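Local coordinates for phosphotriesterase, putative (Deinococcus radiodurans, PDB 4J35), which probably hydrolyses lactones as a two-metal enzyme of the phosphotriesterase family, and in this engineered form was designed for organophosphate hydrolysis, at residues S223-L231 against R243-L251. The protein carries 7 engineered substitutions. Numbering follows the deposited sequence.
Sequences SIAFDRIGL and RLSVLTTLL
Phe226 lays one face of its ring against the tip of Leu247. Leu247 CD1 stands 3.8 Å from the centroid of the Phe226 ring, 10° off the normal, in a CH-pi contact. With its CG anti to the backbone N (chi1 -164°), Leu247 carries this methyl over the ring centre. The ring edge meets two more methyls. Phe226 CZ lies 4.0 Å from Val246 CG1, and the side chains of Phe226 and Val246 cross at about a right angle. Leu250 CD1 also reaches Phe226 CZ and continues to Ile224 CD1, 4.3 Å away. Strand 223-226 and helix 240-251 belong to one beta-alpha-beta unit of the TIM barrel, completed by strand 259-261. The strand and helix segments run roughly antiparallel. Past the strand end, Arg243 stretches from the helix to the type II turn Arg228-Leu231. Its chain is extended from CG to NE, and Arg243 CD packs 3.9 Å from Ile229 CG1. Leu231 O lies at the edge of the Arg243 guanidinium, hydrogen-bonded at 2.9 Å to Arg243 NH2 (N-H...O 146°), while Arg243 NH1 adds a weak bond. Arg228 O sits over one guanidinium face. Salt bridges to Asp206 through NE and to Asp240 through NH1 further fix the group. Asp206 also accepts the backbone N-H of Arg228, whose own side chain leads away to a salt bridge with the metal ligand Asp264.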
loop_
_atom_site.group_PDB
_atom_site.type_symbol
_atom_site.label_atom_id
_atom_site.label_comp_id
_atom_site.label_asym_id
_atom_site.label_seq_id
_atom_site.Cartn_x
_atom_site.Cartn_y
_atom_site.Cartn_z
ATOM N N SER A 223 12.697 -3.849 -0.688
ATOM C CA SER A 223 12.125 -3.957 0.640
ATOM C C SER A 223 10.801 -4.744 0.639
ATOM O O SER A 223 10.183 -4.979 -0.405
ATOM C CB SER A 223 11.908 -2.556 1.163
ATOM O OG SER A 223 13.134 -1.872 1.281
ATOM N N ILE A 224 10.339 -5.150 1.834
ATOM C CA ILE A 224 9.145 -5.943 1.894
ATOM C C ILE A 224 8.338 -5.405 3.039
ATOM O O ILE A 224 8.931 -4.944 4.007
ATOM C CB ILE A 224 9.450 -7.433 2.094
ATOM C CG1 ILE A 224 10.233 -7.695 3.345
ATOM C CG2 ILE A 224 10.287 -7.934 0.897
ATOM C CD1 ILE A 224 10.269 -9.201 3.733
ATOM N N ALA A 225 7.028 -5.461 2.869
ATOM C CA ALA A 225 6.122 -4.930 3.916
ATOM C C ALA A 225 5.269 -6.030 4.474
ATOM O O ALA A 225 4.623 -6.777 3.738
ATOM C CB ALA A 225 5.253 -3.901 3.324
ATOM N N PHE A 226 5.211 -6.055 5.803
ATOM C CA PHE A 226 4.243 -6.805 6.559
ATOM C C PHE A 226 3.150 -5.764 6.756
ATOM O O PHE A 226 3.191 -4.990 7.726
ATOM C CB PHE A 226 4.878 -7.226 7.898
ATOM C CG PHE A 226 5.879 -8.363 7.770
ATOM C CD1 PHE A 226 7.028 -8.231 7.018
ATOM C CD2 PHE A 226 5.647 -9.561 8.423
ATOM C CE1 PHE A 226 7.916 -9.272 6.931
ATOM C CE2 PHE A 226 6.508 -10.593 8.333
ATOM C CZ PHE A 226 7.655 -10.464 7.571
ATOM N N ASP A 227 2.226 -5.671 5.794
ATOM C CA ASP A 227 1.361 -4.515 5.759
ATOM C C ASP A 227 -0.132 -4.805 5.929
ATOM O O ASP A 227 -0.949 -3.943 5.626
ATOM C CB ASP A 227 1.606 -3.701 4.505
ATOM C CG ASP A 227 1.478 -4.533 3.234
ATOM O OD1 ASP A 227 0.923 -5.641 3.302
ATOM O OD2 ASP A 227 1.976 -4.096 2.178
ATOM N N ARG A 228 -0.476 -5.997 6.410
ATOM C CA ARG A 228 -1.878 -6.278 6.783
ATOM C C ARG A 228 -1.951 -6.677 8.268
ATOM O O ARG A 228 -2.760 -7.527 8.673
ATOM C CB ARG A 228 -2.467 -7.364 5.884
ATOM C CG ARG A 228 -2.067 -7.177 4.412
ATOM C CD ARG A 228 -2.767 -8.124 3.491
ATOM N NE ARG A 228 -4.100 -7.654 3.158
ATOM C CZ ARG A 228 -4.950 -8.316 2.384
ATOM N NH1 ARG A 228 -4.584 -9.464 1.814
ATOM N NH2 ARG A 228 -6.161 -7.814 2.162
ATOM N N ILE A 229 -1.093 -6.055 9.066
ATOM C CA ILE A 229 -0.987 -6.380 10.483
ATOM C C ILE A 229 -2.323 -6.010 11.127
ATOM O O ILE A 229 -2.812 -4.907 10.947
ATOM C CB ILE A 229 0.166 -5.634 11.185
ATOM C CG1 ILE A 229 1.526 -6.049 10.545
ATOM C CG2 ILE A 229 0.204 -5.956 12.673
ATOM C CD1 ILE A 229 2.714 -5.286 11.077
ATOM N N GLY A 230 -2.893 -6.971 11.831
ATOM C CA GLY A 230 -4.215 -6.799 12.465
ATOM C C GLY A 230 -5.300 -7.618 11.776
ATOM O O GLY A 230 -6.337 -7.885 12.386
ATOM N N LEU A 231 -5.075 -8.025 10.520
ATOM C CA LEU A 231 -6.059 -8.832 9.793
ATOM C C LEU A 231 -5.712 -10.312 9.976
ATOM O O LEU A 231 -4.812 -10.827 9.323
ATOM C CB LEU A 231 -6.073 -8.449 8.309
ATOM C CG LEU A 231 -7.112 -9.092 7.388
ATOM C CD1 LEU A 231 -8.515 -8.811 7.928
ATOM C CD2 LEU A 231 -6.944 -8.543 5.959
ATOM N N ARG A 243 2.949 -13.508 12.241
ATOM C CA ARG A 243 3.627 -12.390 11.603
ATOM C C ARG A 243 4.873 -12.028 12.383
ATOM O O ARG A 243 5.950 -11.947 11.822
ATOM C CB ARG A 243 2.729 -11.157 11.528
ATOM C CG ARG A 243 1.615 -11.266 10.511
ATOM C CD ARG A 243 0.888 -9.937 10.332
ATOM N NE ARG A 243 -0.094 -10.028 9.250
ATOM C CZ ARG A 243 -1.324 -10.523 9.368
ATOM N NH1 ARG A 243 -1.785 -10.954 10.540
ATOM N NH2 ARG A 243 -2.105 -10.579 8.300
ATOM N N LEU A 244 4.731 -11.794 13.677
ATOM C CA LEU A 244 5.850 -11.240 14.449
ATOM C C LEU A 244 6.957 -12.266 14.651
ATOM O O LEU A 244 8.116 -11.912 14.822
ATOM C CB LEU A 244 5.393 -10.692 15.803
ATOM C CG LEU A 244 4.383 -9.550 15.753
ATOM C CD1 LEU A 244 4.118 -9.043 17.150
ATOM C CD2 LEU A 244 4.836 -8.418 14.848
ATOM N N SER A 245 6.586 -13.536 14.639
ATOM C CA SER A 245 7.564 -14.600 14.714
ATOM C C SER A 245 8.498 -14.529 13.488
ATOM O O SER A 245 9.718 -14.614 13.636
ATOM C CB SER A 245 6.854 -15.954 14.783
ATOM O OG SER A 245 7.789 -17.012 14.915
ATOM N N VAL A 246 7.938 -14.344 12.289
ATOM C CA VAL A 246 8.765 -14.266 11.069
ATOM C C VAL A 246 9.561 -12.984 11.115
ATOM O O VAL A 246 10.758 -12.962 10.837
ATOM C CB VAL A 246 7.927 -14.286 9.774
ATOM C CG1 VAL A 246 8.827 -14.170 8.529
ATOM C CG2 VAL A 246 7.112 -15.546 9.692
ATOM N N LEU A 247 8.908 -11.906 11.519
ATOM C CA LEU A 247 9.584 -10.617 11.582
ATOM C C LEU A 247 10.804 -10.623 12.511
ATOM O O LEU A 247 11.848 -10.043 12.184
ATOM C CB LEU A 247 8.618 -9.548 12.059
ATOM C CG LEU A 247 9.037 -8.106 11.818
ATOM C CD1 LEU A 247 8.930 -7.738 10.315
ATOM C CD2 LEU A 247 8.129 -7.211 12.655
ATOM N N THR A 248 10.669 -11.234 13.687
ATOM C CA THR A 248 11.759 -11.192 14.663
ATOM C C THR A 248 12.958 -11.980 14.110
ATOM O O THR A 248 14.101 -11.586 14.300
ATOM C CB THR A 248 11.345 -11.690 16.066
ATOM O OG1 THR A 248 10.772 -13.003 15.993
ATOM C CG2 THR A 248 10.324 -10.736 16.650
ATOM N N THR A 249 12.664 -13.086 13.439
ATOM C CA THR A 249 13.668 -13.870 12.741
ATOM C C THR A 249 14.445 -13.025 11.744
ATOM O O THR A 249 15.688 -13.114 11.655
ATOM C CB THR A 249 13.001 -15.005 11.974
ATOM O OG1 THR A 249 12.357 -15.879 12.902
ATOM C CG2 THR A 249 14.012 -15.789 11.136
ATOM N N LEU A 250 13.721 -12.230 10.960
ATOM C CA LEU A 250 14.342 -11.481 9.860
ATOM C C LEU A 250 15.126 -10.313 10.431
ATOM O O LEU A 250 16.211 -9.991 9.984
ATOM C CB LEU A 250 13.295 -10.990 8.859
ATOM C CG LEU A 250 12.585 -12.056 8.032
ATOM C CD1 LEU A 250 11.505 -11.448 7.209
ATOM C CD2 LEU A 250 13.620 -12.703 7.050
ATOM N N LEU A 251 14.592 -9.690 11.473
ATOM C CA LEU A 251 15.318 -8.631 12.162
ATOM C C LEU A 251 16.653 -9.122 12.718
ATOM O O LEU A 251 17.647 -8.387 12.713
ATOM C CB LEU A 251 14.429 -8.089 13.318
ATOM C CG LEU A 251 13.259 -7.220 12.848
ATOM C CD1 LEU A 251 12.187 -6.988 14.010
ATOM C CD2 LEU A 251 13.795 -5.889 12.374
#